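Long-range contact in large exoprotein involved in heme utilization or adhesion (Yersinia kristensenii ATCC 33638, PDB 5E3E), which is the toxin of a contact-dependent growth inhibition system, an RNase A superfamily member that probably cleaves RNA and is held here by its immunity protein: residues R19-T32 and N71-T83. Numbering follows the deposited sequence.
Sequences RVSTGNVKSASSFT and NVPIGISVSRGST
Arg80 runs out with CG trans to the backbone N (chi1 -167°) and then bends at chi3 (-68°), which swings its guanidinium among the backbone carbonyls of residues 20-25. There Arg80 NH1 binds Gly23 O at 2.6 Å, and Arg80 NE and NH1 together grip Val25 O side-on, NH1 at 2.9 Å; both carbonyl oxygens lie in the guanidinium plane. Arg80 NH2 reaches Ser21 O at 3.2 Å, tilted from that plane. Val20 O sits over the centre of one guanidinium face, 3.0 Å from Arg80 CZ, and accepts a hydrogen bond from a water that in turn accepts from Gly81 N. Four hydrogen bonds to three carbonyl oxygens thus tie residues 21-25 to one guanidinium, while Asn24 and Lys26 bind the CdiI immunity protein chain. Beyond, strands 27-31 and 75-79 pair antiparallel: Ala28 and Val78 exchange two bonds, as do Ser30 and Ile76, while a water links Ser27 OG to Ser77 OG. Val78 CG2 meets Val20 CG2 at 4.0 Å, and Phe31 CD1 lies 4.1 Å from Ile74 CD1, those two side chains running alongside each other. Strand 86-97 flanks strand 75-79 in the antiparallel sheet; Leu16 of helix 13-19 packs on Ser30, Ile76 and Val78, and helix 34-47 covers Phe31 and Ile74.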
loop_
_atom_site.group_PDB
_atom_site.type_symbol
_atom_site.label_atom_id
_atom_site.label_comp_id
_atom_site.label_asym_id
_atom_site.label_seq_id
_atom_site.Cartn_x
_atom_site.Cartn_y
_atom_site.Cartn_z
ATOM N N ARG B 19 8.492 -7.513 -12.412
ATOM C CA ARG B 19 8.467 -6.977 -11.041
ATOM C C ARG B 19 8.164 -8.049 -10.001
ATOM O O ARG B 19 8.704 -8.010 -8.883
ATOM C CB ARG B 19 7.437 -5.878 -10.930
ATOM C CG ARG B 19 7.735 -4.660 -11.773
ATOM C CD ARG B 19 6.577 -3.698 -11.680
ATOM N NE ARG B 19 6.809 -2.557 -12.547
ATOM C CZ ARG B 19 5.966 -1.546 -12.739
ATOM N NH1 ARG B 19 4.810 -1.467 -12.106
ATOM N NH2 ARG B 19 6.303 -0.587 -13.578
ATOM N N VAL B 20 7.318 -9.021 -10.340
ATOM C CA VAL B 20 6.966 -10.063 -9.379
ATOM C C VAL B 20 7.894 -11.274 -9.404
ATOM O O VAL B 20 7.633 -12.251 -8.709
ATOM C CB VAL B 20 5.517 -10.540 -9.493
ATOM C CG1 VAL B 20 4.581 -9.401 -9.186
ATOM C CG2 VAL B 20 5.220 -11.168 -10.847
ATOM N N SER B 21 8.941 -11.266 -10.217
ATOM C CA SER B 21 9.890 -12.391 -10.182
ATOM C C SER B 21 11.221 -11.875 -9.693
ATOM O O SER B 21 11.622 -12.140 -8.556
ATOM C CB SER B 21 9.967 -13.070 -11.549
ATOM O OG SER B 21 10.191 -12.124 -12.561
ATOM N N THR B 22 11.873 -11.089 -10.523
ATOM C CA THR B 22 13.133 -10.416 -10.157
ATOM C C THR B 22 12.961 -9.361 -9.046
ATOM O O THR B 22 13.813 -9.214 -8.155
ATOM C CB THR B 22 13.712 -9.744 -11.410
ATOM O OG1 THR B 22 13.848 -10.739 -12.464
ATOM C CG2 THR B 22 15.070 -9.065 -11.108
ATOM N N GLY B 23 11.876 -8.604 -9.120
ATOM C CA GLY B 23 11.561 -7.619 -8.077
ATOM C C GLY B 23 11.076 -8.273 -6.806
ATOM O O GLY B 23 11.136 -9.516 -6.676
ATOM N N ASN B 24 10.650 -7.441 -5.852
ATOM C CA ASN B 24 10.375 -7.908 -4.487
ATOM C C ASN B 24 8.959 -7.541 -3.972
ATOM O O ASN B 24 8.721 -7.357 -2.737
ATOM C CB ASN B 24 11.415 -7.370 -3.540
ATOM C CG ASN B 24 11.422 -5.863 -3.503
ATOM O OD1 ASN B 24 10.672 -5.229 -4.239
ATOM N ND2 ASN B 24 12.260 -5.269 -2.636
ATOM N N VAL B 25 8.043 -7.393 -4.919
ATOM C CA VAL B 25 6.655 -7.165 -4.612
ATOM C C VAL B 25 5.886 -8.446 -4.771
ATOM O O VAL B 25 6.270 -9.341 -5.576
ATOM C CB VAL B 25 5.992 -6.060 -5.494
ATOM C CG1 VAL B 25 6.515 -4.693 -5.104
ATOM C CG2 VAL B 25 6.165 -6.357 -6.982
ATOM N N LYS B 26 4.791 -8.556 -4.034
ATOM C CA LYS B 26 3.980 -9.777 -4.081
ATOM C C LYS B 26 3.131 -9.792 -5.347
ATOM O O LYS B 26 2.669 -10.874 -5.773
ATOM C CB LYS B 26 3.058 -9.933 -2.862
ATOM C CG LYS B 26 1.830 -9.063 -2.859
ATOM C CD LYS B 26 0.753 -9.605 -1.979
ATOM C CE LYS B 26 -0.535 -8.872 -2.266
ATOM N NZ LYS B 26 -0.462 -7.487 -1.770
ATOM N N SER B 27 2.847 -8.595 -5.850
ATOM C CA SER B 27 1.974 -8.402 -7.021
ATOM C C SER B 27 2.227 -7.041 -7.621
ATOM O O SER B 27 2.799 -6.152 -6.982
ATOM C CB SER B 27 0.495 -8.557 -6.683
ATOM O OG SER B 27 -0.023 -7.473 -5.961
ATOM N N ALA B 28 1.829 -6.900 -8.877
ATOM C CA ALA B 28 2.058 -5.665 -9.593
ATOM C C ALA B 28 0.884 -5.430 -10.507
ATOM O O ALA B 28 0.407 -6.340 -11.180
ATOM C CB ALA B 28 3.339 -5.771 -10.381
ATOM N N SER B 29 0.458 -4.194 -10.611
ATOM C CA SER B 29 -0.711 -3.887 -11.412
ATOM C C SER B 29 -0.555 -2.579 -12.196
ATOM O O SER B 29 0.321 -1.747 -11.903
ATOM C CB SER B 29 -1.918 -3.822 -10.492
ATOM O OG SER B 29 -1.788 -2.732 -9.566
ATOM N N SER B 30 -1.457 -2.395 -13.157
ATOM C CA SER B 30 -1.408 -1.266 -14.078
ATOM C C SER B 30 -2.813 -0.972 -14.603
ATOM O O SER B 30 -3.540 -1.902 -14.978
ATOM C CB SER B 30 -0.494 -1.577 -15.258
ATOM O OG SER B 30 -0.501 -0.525 -16.195
ATOM N N PHE B 31 -3.166 0.317 -14.654
ATOM C CA PHE B 31 -4.373 0.775 -15.340
ATOM C C PHE B 31 -4.216 0.517 -16.836
ATOM O O PHE B 31 -3.112 0.530 -17.376
ATOM C CB PHE B 31 -4.611 2.266 -15.136
ATOM C CG PHE B 31 -4.908 2.640 -13.721
ATOM C CD1 PHE B 31 -6.143 2.315 -13.146
ATOM C CD2 PHE B 31 -3.955 3.279 -12.948
ATOM C CE1 PHE B 31 -6.419 2.670 -11.854
ATOM C CE2 PHE B 31 -4.233 3.638 -11.669
ATOM C CZ PHE B 31 -5.468 3.311 -11.105
ATOM N N THR B 32 -5.329 0.263 -17.491
ATOM C CA THR B 32 -5.331 -0.048 -18.931
ATOM C C THR B 32 -4.655 1.052 -19.749
ATOM O O THR B 32 -3.916 0.778 -20.671
ATOM C CB THR B 32 -6.757 -0.180 -19.403
ATOM O OG1 THR B 32 -7.376 -1.206 -18.630
ATOM C CG2 THR B 32 -6.819 -0.582 -20.887
ATOM N N ASN B 71 -17.406 -2.431 -10.704
ATOM C CA ASN B 71 -17.621 -3.739 -11.290
ATOM C C ASN B 71 -17.236 -3.744 -12.780
ATOM O O ASN B 71 -17.783 -4.533 -13.545
ATOM C CB ASN B 71 -19.097 -4.189 -11.133
ATOM C CG ASN B 71 -19.555 -4.264 -9.663
ATOM O OD1 ASN B 71 -18.931 -4.932 -8.838
ATOM N ND2 ASN B 71 -20.674 -3.609 -9.348
ATOM N N VAL B 72 -16.306 -2.872 -13.196
ATOM C CA VAL B 72 -15.854 -2.796 -14.593
ATOM C C VAL B 72 -14.316 -2.762 -14.580
ATOM O O VAL B 72 -13.726 -2.005 -13.810
ATOM C CB VAL B 72 -16.427 -1.553 -15.322
ATOM C CG1 VAL B 72 -15.808 -1.364 -16.689
ATOM C CG2 VAL B 72 -17.946 -1.679 -15.477
ATOM N N PRO B 73 -13.674 -3.611 -15.403
ATOM C CA PRO B 73 -12.205 -3.668 -15.386
ATOM C C PRO B 73 -11.563 -2.362 -15.757
ATOM O O PRO B 73 -11.930 -1.732 -16.758
ATOM C CB PRO B 73 -11.863 -4.736 -16.437
ATOM C CG PRO B 73 -13.125 -5.404 -16.787
ATOM C CD PRO B 73 -14.243 -4.487 -16.435
ATOM N N ILE B 74 -10.578 -1.972 -14.947
ATOM C CA ILE B 74 -9.806 -0.768 -15.174
ATOM C C ILE B 74 -8.321 -1.038 -15.355
ATOM O O ILE B 74 -7.528 -0.111 -15.512
ATOM C CB ILE B 74 -10.090 0.300 -14.064
ATOM C CG1 ILE B 74 -9.900 -0.230 -12.621
ATOM C CG2 ILE B 74 -11.511 0.791 -14.174
ATOM C CD1 ILE B 74 -8.607 -0.882 -12.331
ATOM N N GLY B 75 -7.924 -2.307 -15.385
ATOM C CA GLY B 75 -6.544 -2.676 -15.512
ATOM C C GLY B 75 -6.310 -4.142 -15.214
ATOM O O GLY B 75 -7.278 -4.957 -15.210
ATOM N N ILE B 76 -5.027 -4.442 -15.003
ATOM C CA ILE B 76 -4.532 -5.799 -14.882
ATOM C C ILE B 76 -3.602 -5.914 -13.680
ATOM O O ILE B 76 -3.004 -4.930 -13.235
ATOM C CB ILE B 76 -3.806 -6.307 -16.146
ATOM C CG1 ILE B 76 -2.617 -5.402 -16.509
ATOM C CG2 ILE B 76 -4.816 -6.435 -17.297
ATOM C CD1 ILE B 76 -1.717 -5.919 -17.607
ATOM N N SER B 77 -3.487 -7.151 -13.217
ATOM C CA SER B 77 -2.631 -7.497 -12.098
ATOM C C SER B 77 -2.007 -8.854 -12.307
ATOM O O SER B 77 -2.629 -9.750 -12.848
ATOM C CB SER B 77 -3.425 -7.480 -10.800
ATOM O OG SER B 77 -2.597 -7.778 -9.670
ATOM N N VAL B 78 -0.769 -8.986 -11.852
ATOM C CA VAL B 78 -0.095 -10.251 -11.768
ATOM C C VAL B 78 0.438 -10.439 -10.343
ATOM O O VAL B 78 0.720 -9.477 -9.628
ATOM C CB VAL B 78 1.047 -10.391 -12.795
ATOM C CG1 VAL B 78 0.483 -10.292 -14.217
ATOM C CG2 VAL B 78 2.147 -9.370 -12.558
ATOM N N SER B 79 0.587 -11.707 -9.985
ATOM C CA SER B 79 1.051 -12.114 -8.649
ATOM C C SER B 79 2.236 -13.084 -8.707
ATOM O O SER B 79 2.338 -13.895 -9.616
ATOM C CB SER B 79 -0.120 -12.788 -7.895
ATOM O OG SER B 79 -1.046 -11.785 -7.498
ATOM N N ARG B 80 3.111 -12.998 -7.715
ATOM C CA ARG B 80 4.257 -13.891 -7.609
ATOM C C ARG B 80 3.842 -15.351 -7.667
ATOM O O ARG B 80 2.817 -15.739 -7.121
ATOM C CB ARG B 80 5.023 -13.610 -6.296
ATOM C CG ARG B 80 6.386 -14.257 -6.234
ATOM C CD ARG B 80 7.190 -13.719 -5.051
ATOM N NE ARG B 80 7.510 -12.324 -5.302
ATOM C CZ ARG B 80 8.646 -11.900 -5.855
ATOM N NH1 ARG B 80 8.820 -10.605 -6.069
ATOM N NH2 ARG B 80 9.608 -12.763 -6.190
ATOM N N GLY B 81 4.618 -16.154 -8.373
ATOM C CA GLY B 81 4.358 -17.587 -8.426
ATOM C C GLY B 81 3.524 -18.048 -9.601
ATOM O O GLY B 81 3.395 -19.253 -9.822
ATOM N N SER B 82 2.978 -17.119 -10.380
ATOM C CA SER B 82 2.109 -17.458 -11.488
ATOM C C SER B 82 2.268 -16.462 -12.616
ATOM O O SER B 82 2.645 -15.334 -12.372
ATOM C CB SER B 82 0.680 -17.400 -11.002
ATOM O OG SER B 82 -0.199 -17.735 -12.030
ATOM N N THR B 83 1.972 -16.868 -13.849
ATOM C CA THR B 83 1.962 -15.918 -14.961
ATOM C C THR B 83 0.538 -15.469 -15.334
ATOM O O THR B 83 0.341 -14.719 -16.283
ATOM C CB THR B 83 2.669 -16.532 -16.189
ATOM O OG1 THR B 83 2.034 -17.764 -16.550
ATOM C CG2 THR B 83 4.182 -16.782 -15.876
HETATM O O HOH W 1 6.882 -14.965 -9.840
HETATM O O HOH W 2 -1.311 -6.056 -7.899
HETATM O O HOH W 3 -10.306 -0.026 -18.935
#